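Putative membrane protein (Yersinia pestis CO92, PDB 5TF3) is of unknown function but belongs to the DUF1198 family and folds as a compact, all-helical single chain. Local coordinates at residues Y61-K66 with A112-H117; E71-W76 with L120-E125. All coordinates share one frame; numbering follows the deposited sequence.

Interaction 1: residues Y61-K66 with A112-H117; sequences YHTFIK and AQFRRH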
loop_
_atom_site.group_PDB
_atom_site.type_symbol
_atom_site.label_atom_id
_atom_site.label_comp_id
_atom_site.label_asym_id
_atom_site.label_seq_id
_atom_site.Cartn_x
_atom_site.Cartn_y
_atom_site.Cartn_z
ATOM N N TYR A 61 -3.421 -2.247 -2.667
ATOM C CA TYR A 61 -4.512 -1.805 -3.534
ATOM C C TYR A 61 -4.246 -2.174 -4.984
ATOM O O TYR A 61 -5.102 -2.755 -5.657
ATOM C CB TYR A 61 -4.740 -0.293 -3.398
ATOM C CG TYR A 61 -5.783 0.222 -4.384
ATOM C CD1 TYR A 61 -7.151 0.033 -4.149
ATOM C CD2 TYR A 61 -5.402 0.860 -5.564
ATOM C CE1 TYR A 61 -8.108 0.478 -5.060
ATOM C CE2 TYR A 61 -6.357 1.313 -6.482
ATOM C CZ TYR A 61 -7.700 1.118 -6.223
ATOM O OH TYR A 61 -8.635 1.562 -7.130
ATOM N N HIS A 62 -3.063 -1.842 -5.493
ATOM C CA HIS A 62 -2.808 -2.081 -6.908
ATOM C C HIS A 62 -2.544 -3.551 -7.225
ATOM O O HIS A 62 -2.684 -3.944 -8.387
ATOM C CB HIS A 62 -1.658 -1.187 -7.391
ATOM C CG HIS A 62 -2.061 0.249 -7.478
ATOM N ND1 HIS A 62 -2.908 0.718 -8.461
ATOM C CD2 HIS A 62 -1.833 1.292 -6.648
ATOM C CE1 HIS A 62 -3.134 2.005 -8.265
ATOM N NE2 HIS A 62 -2.500 2.377 -7.166
ATOM N N THR A 63 -2.222 -4.385 -6.229
ATOM C CA THR A 63 -2.020 -5.799 -6.525
ATOM C C THR A 63 -3.236 -6.621 -6.100
ATOM O O THR A 63 -4.085 -6.926 -6.941
ATOM C CB THR A 63 -0.736 -6.319 -5.872
ATOM O OG1 THR A 63 -0.804 -6.178 -4.446
ATOM C CG2 THR A 63 0.511 -5.550 -6.424
ATOM N N PHE A 64 -3.346 -6.988 -4.815
ATOM C CA PHE A 64 -4.452 -7.848 -4.386
ATOM C C PHE A 64 -5.813 -7.301 -4.809
ATOM O O PHE A 64 -6.675 -8.046 -5.291
ATOM C CB PHE A 64 -4.440 -8.035 -2.869
ATOM C CG PHE A 64 -5.595 -8.876 -2.359
ATOM C CD1 PHE A 64 -5.587 -10.257 -2.523
ATOM C CD2 PHE A 64 -6.683 -8.285 -1.728
ATOM C CE1 PHE A 64 -6.641 -11.037 -2.054
ATOM C CE2 PHE A 64 -7.751 -9.054 -1.250
ATOM C CZ PHE A 64 -7.734 -10.427 -1.419
ATOM N N ILE A 65 -6.042 -6.006 -4.619
ATOM C CA ILE A 65 -7.398 -5.509 -4.824
ATOM C C ILE A 65 -7.719 -5.373 -6.314
ATOM O O ILE A 65 -8.782 -5.810 -6.761
ATOM C CB ILE A 65 -7.609 -4.195 -4.047
ATOM C CG1 ILE A 65 -7.462 -4.474 -2.544
ATOM C CG2 ILE A 65 -8.983 -3.589 -4.369
ATOM C CD1 ILE A 65 -7.816 -3.314 -1.603
ATOM N N LYS A 66 -6.804 -4.823 -7.113
ATOM C CA LYS A 66 -7.081 -4.504 -8.517
ATOM C C LYS A 66 -6.499 -5.494 -9.528
ATOM O O LYS A 66 -7.106 -5.696 -10.584
ATOM C CB LYS A 66 -6.547 -3.106 -8.871
ATOM C CG LYS A 66 -7.058 -2.006 -7.958
ATOM C CD LYS A 66 -8.566 -1.966 -7.924
ATOM C CE LYS A 66 -9.122 -1.284 -9.162
ATOM N NZ LYS A 66 -10.611 -1.250 -9.096
ATOM N N ALA A 112 -4.976 -12.962 3.305
ATOM C CA ALA A 112 -3.903 -13.623 4.042
ATOM C C ALA A 112 -3.139 -14.599 3.160
ATOM O O ALA A 112 -1.908 -14.691 3.253
ATOM C CB ALA A 112 -4.473 -14.357 5.262
ATOM N N GLN A 113 -3.848 -15.371 2.327
ATOM C CA GLN A 113 -3.146 -16.280 1.420
ATOM C C GLN A 113 -2.384 -15.507 0.352
ATOM O O GLN A 113 -1.328 -15.960 -0.097
ATOM C CB GLN A 113 -4.118 -17.267 0.763
ATOM C CG GLN A 113 -4.803 -18.252 1.740
ATOM C CD GLN A 113 -3.857 -19.314 2.237
ATOM O OE1 GLN A 113 -2.675 -19.301 1.914
ATOM N NE2 GLN A 113 -4.371 -20.251 3.025
ATOM N N PHE A 114 -2.886 -14.338 -0.061
ATOM C CA PHE A 114 -2.120 -13.518 -0.997
ATOM C C PHE A 114 -0.785 -13.110 -0.387
ATOM O O PHE A 114 0.270 -13.226 -1.026
ATOM C CB PHE A 114 -2.932 -12.287 -1.417
ATOM C CG PHE A 114 -2.114 -11.246 -2.140
ATOM C CD1 PHE A 114 -1.854 -11.370 -3.508
ATOM C CD2 PHE A 114 -1.576 -10.169 -1.455
ATOM C CE1 PHE A 114 -1.076 -10.409 -4.186
ATOM C CE2 PHE A 114 -0.793 -9.212 -2.127
ATOM C CZ PHE A 114 -0.549 -9.334 -3.489
ATOM N N ARG A 115 -0.807 -12.643 0.869
ATOM C CA ARG A 115 0.435 -12.234 1.519
ATOM C C ARG A 115 1.385 -13.413 1.680
ATOM O O ARG A 115 2.593 -13.291 1.433
ATOM C CB ARG A 115 0.144 -11.598 2.882
ATOM C CG ARG A 115 1.383 -11.467 3.774
ATOM C CD ARG A 115 1.237 -10.375 4.842
ATOM N NE ARG A 115 1.094 -10.902 6.197
ATOM C CZ ARG A 115 2.085 -11.426 6.922
ATOM N NH1 ARG A 115 1.846 -11.877 8.148
ATOM N NH2 ARG A 115 3.312 -11.503 6.429
ATOM N N ARG A 116 0.860 -14.565 2.092
ATOM C CA ARG A 116 1.726 -15.728 2.286
ATOM C C ARG A 116 2.357 -16.167 0.969
ATOM O O ARG A 116 3.567 -16.426 0.904
ATOM C CB ARG A 116 0.939 -16.873 2.919
ATOM C CG ARG A 116 1.845 -18.024 3.442
ATOM C CD ARG A 116 0.998 -19.119 4.074
ATOM N NE ARG A 116 0.196 -19.767 3.048
ATOM C CZ ARG A 116 0.644 -20.724 2.245
ATOM N NH1 ARG A 116 1.900 -21.159 2.349
ATOM N NH2 ARG A 116 -0.167 -21.239 1.334
ATOM N N HIS A 117 1.554 -16.266 -0.090
ATOM C CA HIS A 117 2.108 -16.677 -1.376
ATOM C C HIS A 117 3.022 -15.606 -1.960
ATOM O O HIS A 117 4.010 -15.934 -2.625
ATOM C CB HIS A 117 0.981 -17.025 -2.352
ATOM C CG HIS A 117 0.343 -18.354 -2.086
ATOM N ND1 HIS A 117 -0.811 -18.492 -1.343
ATOM C CD2 HIS A 117 0.708 -19.607 -2.447
ATOM C CE1 HIS A 117 -1.131 -19.771 -1.263
ATOM N NE2 HIS A 117 -0.228 -20.468 -1.927
#

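Interaction 2: residues E71-W76 with L120-E125; sequences ENVELW and LHFNPE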
loop_
_atom_site.group_PDB
_atom_site.type_symbol
_atom_site.label_atom_id
_atom_site.label_comp_id
_atom_site.label_asym_id
_atom_site.label_seq_id
_atom_site.Cartn_x
_atom_site.Cartn_y
_atom_site.Cartn_z
ATOM N N GLU A 71 2.999 -10.572 -13.077
ATOM C CA GLU A 71 3.607 -9.441 -13.763
ATOM C C GLU A 71 3.336 -8.137 -13.019
ATOM O O GLU A 71 4.253 -7.331 -12.796
ATOM C CB GLU A 71 3.089 -9.373 -15.201
ATOM C CG GLU A 71 3.382 -8.054 -15.905
ATOM C CD GLU A 71 3.373 -8.181 -17.417
ATOM O OE1 GLU A 71 3.370 -9.332 -17.916
ATOM O OE2 GLU A 71 3.380 -7.132 -18.106
ATOM N N ASN A 72 2.083 -7.912 -12.608
ATOM C CA ASN A 72 1.777 -6.658 -11.933
ATOM C C ASN A 72 2.371 -6.631 -10.531
ATOM O O ASN A 72 2.852 -5.588 -10.071
ATOM C CB ASN A 72 0.259 -6.434 -11.894
ATOM C CG ASN A 72 -0.111 -5.028 -11.437
ATOM O OD1 ASN A 72 0.289 -4.032 -12.050
ATOM N ND2 ASN A 72 -0.868 -4.941 -10.357
ATOM N N VAL A 73 2.383 -7.780 -9.842
ATOM C CA VAL A 73 2.954 -7.810 -8.500
ATOM C C VAL A 73 4.444 -7.505 -8.560
ATOM O O VAL A 73 4.981 -6.768 -7.717
ATOM C CB VAL A 73 2.664 -9.170 -7.820
ATOM C CG1 VAL A 73 3.479 -9.319 -6.548
ATOM C CG2 VAL A 73 1.167 -9.288 -7.472
ATOM N N GLU A 74 5.134 -8.052 -9.563
ATOM C CA GLU A 74 6.559 -7.773 -9.722
ATOM C C GLU A 74 6.800 -6.285 -9.962
ATOM O O GLU A 74 7.736 -5.692 -9.404
ATOM C CB GLU A 74 7.126 -8.610 -10.871
ATOM C CG GLU A 74 8.591 -8.336 -11.158
ATOM C CD GLU A 74 9.197 -9.337 -12.124
ATOM O OE1 GLU A 74 8.713 -10.490 -12.182
ATOM O OE2 GLU A 74 10.160 -8.966 -12.829
ATOM N N LEU A 75 5.952 -5.670 -10.786
ATOM C CA LEU A 75 6.009 -4.232 -11.027
ATOM C C LEU A 75 5.965 -3.439 -9.723
ATOM O O LEU A 75 6.816 -2.577 -9.478
ATOM C CB LEU A 75 4.837 -3.852 -11.936
ATOM C CG LEU A 75 4.727 -2.465 -12.528
ATOM C CD1 LEU A 75 3.865 -2.553 -13.789
ATOM C CD2 LEU A 75 4.139 -1.483 -11.516
ATOM N N TRP A 76 4.947 -3.693 -8.885
ATOM C CA TRP A 76 4.778 -2.917 -7.657
ATOM C C TRP A 76 5.816 -3.272 -6.603
ATOM O O TRP A 76 6.243 -2.398 -5.834
ATOM C CB TRP A 76 3.346 -3.084 -7.123
ATOM C CG TRP A 76 2.427 -2.263 -7.976
ATOM C CD1 TRP A 76 1.681 -2.685 -9.049
ATOM C CD2 TRP A 76 2.226 -0.849 -7.874
ATOM N NE1 TRP A 76 0.990 -1.610 -9.594
ATOM C CE2 TRP A 76 1.326 -0.475 -8.894
ATOM C CE3 TRP A 76 2.723 0.134 -7.008
ATOM C CZ2 TRP A 76 0.903 0.836 -9.068
ATOM C CZ3 TRP A 76 2.297 1.452 -7.189
ATOM C CH2 TRP A 76 1.400 1.781 -8.205
ATOM N N LEU A 120 6.415 -15.892 -0.160
ATOM C CA LEU A 120 7.043 -17.143 -0.566
ATOM C C LEU A 120 7.572 -17.068 -1.998
ATOM O O LEU A 120 8.691 -17.512 -2.276
ATOM C CB LEU A 120 6.034 -18.279 -0.421
ATOM C CG LEU A 120 6.485 -19.647 -0.914
ATOM C CD1 LEU A 120 7.647 -20.122 -0.055
ATOM C CD2 LEU A 120 5.324 -20.635 -0.885
ATOM N N HIS A 121 6.770 -16.529 -2.919
ATOM C CA HIS A 121 7.110 -16.541 -4.341
ATOM C C HIS A 121 8.193 -15.522 -4.676
ATOM O O HIS A 121 9.076 -15.801 -5.495
ATOM C CB HIS A 121 5.846 -16.273 -5.175
ATOM C CG HIS A 121 6.037 -16.407 -6.661
ATOM N ND1 HIS A 121 5.910 -17.610 -7.325
ATOM C CD2 HIS A 121 6.325 -15.485 -7.613
ATOM C CE1 HIS A 121 6.123 -17.427 -8.618
ATOM N NE2 HIS A 121 6.366 -16.145 -8.821
ATOM N N PHE A 122 8.144 -14.337 -4.058
ATOM C CA PHE A 122 8.975 -13.226 -4.496
ATOM C C PHE A 122 10.115 -12.862 -3.562
ATOM O O PHE A 122 11.046 -12.191 -4.006
ATOM C CB PHE A 122 8.131 -11.962 -4.686
ATOM C CG PHE A 122 7.269 -11.985 -5.905
ATOM C CD1 PHE A 122 7.764 -11.537 -7.123
ATOM C CD2 PHE A 122 5.951 -12.424 -5.827
ATOM C CE1 PHE A 122 6.966 -11.540 -8.245
ATOM C CE2 PHE A 122 5.148 -12.441 -6.945
ATOM C CZ PHE A 122 5.650 -11.983 -8.155
ATOM N N ASN A 123 10.059 -13.210 -2.286
ATOM C CA ASN A 123 11.133 -12.701 -1.445
ATOM C C ASN A 123 12.064 -13.849 -1.087
ATOM O O ASN A 123 11.689 -14.717 -0.290
ATOM C CB ASN A 123 10.572 -12.028 -0.193
ATOM C CG ASN A 123 9.819 -10.744 -0.530
ATOM O OD1 ASN A 123 10.318 -9.907 -1.276
ATOM N ND2 ASN A 123 8.618 -10.599 -0.007
ATOM N N PRO A 124 13.264 -13.911 -1.673
ATOM C CA PRO A 124 14.070 -15.138 -1.606
ATOM C C PRO A 124 14.469 -15.473 -0.177
ATOM O O PRO A 124 14.736 -14.589 0.637
ATOM C CB PRO A 124 15.287 -14.810 -2.485
ATOM C CG PRO A 124 15.320 -13.311 -2.583
ATOM C CD PRO A 124 13.903 -12.854 -2.479
ATOM N N GLU A 125 14.508 -16.772 0.114
ATOM C CA GLU A 125 14.569 -17.306 1.472
ATOM C C GLU A 125 15.831 -16.938 2.257
ATOM O O GLU A 125 15.722 -16.728 3.475
ATOM C CB GLU A 125 14.379 -18.830 1.446
ATOM C CG GLU A 125 14.967 -19.547 0.232
ATOM C CD GLU A 125 13.931 -20.361 -0.523
ATOM O OE1 GLU A 125 13.470 -19.902 -1.594
ATOM O OE2 GLU A 125 13.572 -21.460 -0.042
#

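Interaction 1: residues Y61-K66 with A112-H117
Phe114 reaches from helix 108-122 to the last turn of helix 48-65 and lays one face of its ring against Phe64. The evidence is a CH-pi contact: CB of Phe64 stands 3.8 Å from the centroid of the Phe114 ring, only 11° off the ring normal. The two rings form an oblique pair, planes at 53° and centroids 5.5 Å apart, and the two side chains run antiparallel. CD1 of Phe64 ends beside the base of its partner, 3.5 Å from CB of Phe114. With CG anti to the backbone N in both phenylalanines (chi1 178° for Phe64), Phe64 CB comes over the Phe114 ring and Phe64 CD1 beside Phe114 CB.

Thr63 comes in nearly perpendicular to Phe114 and meets the far end of the ring, its OG1 lying 3.3 Å from CZ of Phe114 in an oblique approach. The hydroxyl is tucked back over its own main chain and is hydrogen-bonded to Phe59 O, one turn earlier, so the polar atom is satisfied within its own helix although it borders an aromatic ring. Val73 of helix 70-82 touches both Thr63 and Phe114. No hydrogen bond joins the two segments: this is apolar helix-helix packing, the C-terminal turn of one helix against the middle of another in an all-alpha fold.

Interaction 2: residues E71-W76 with L120-E125
The Phe122 ring carries His121 CD2 over one face, 3.3 Å above the plane and displaced toward the rim, while Val73 and Glu74 of helix 70-82 approach the ring obliquely. The same neighbour relation seen from the histidine differs: CD2 of Phe122 lies in the plane of the His121 ring, at its edge. Across the contact, the outer atoms of the phenylalanine do the touching. CG1 of Val73 is 3.6 Å from CE2 of Phe122 and 3.8 Å from CZ of Phe122, whereas on the other side of the ring tip CE1 of Phe122 meets CB of Glu74 at 3.9 Å.

Val73 presents this methyl because CG1 is turned away from the backbone N (chi1 169°), next to the carbonyl carbon. In Phe122 a chi1 of -74° sets CG opposite the carbonyl carbon, which directs CE2, CZ and CE1 at Val73 and Glu74. Glu74 contributes its aliphatic root, and its extended chain carries the carboxylate onward; OE1 of Glu74 remains 7.0 Å from NE2 of His121, too far for a direct bond. Arg77, one turn along helix 70-82, also touches the Phe122 ring. Helical geometry ends at Phe122, and Asn123 already departs from it: the contact is the end of helix 108-122 packed on helix 70-82, with Asn123 OD1 hydrogen-bonded to Arg77 NE just beyond.

In the fold
Interactions 1 and 2 both use helix 108-122, which packs through Phe114 on helix 48-65 and, further along, through Phe122 on helix 70-82. Those two partner helices are consecutive in the chain, and the contact centres lie about 11 Å apart, on the same side of the chain's centre. Direct packing connects them: CB of Thr63 is 3.9 Å from CG2 of Val73, and CG2 of Thr63 is 3.8 Å from CB of Trp76. His62 stacks on Trp76, with CG of His62 3.4 Å from CZ2 of Trp76. Helices 48-65, 70-82 and 108-122 thus meet at Val73, which touches Thr63, Phe114 and Phe122.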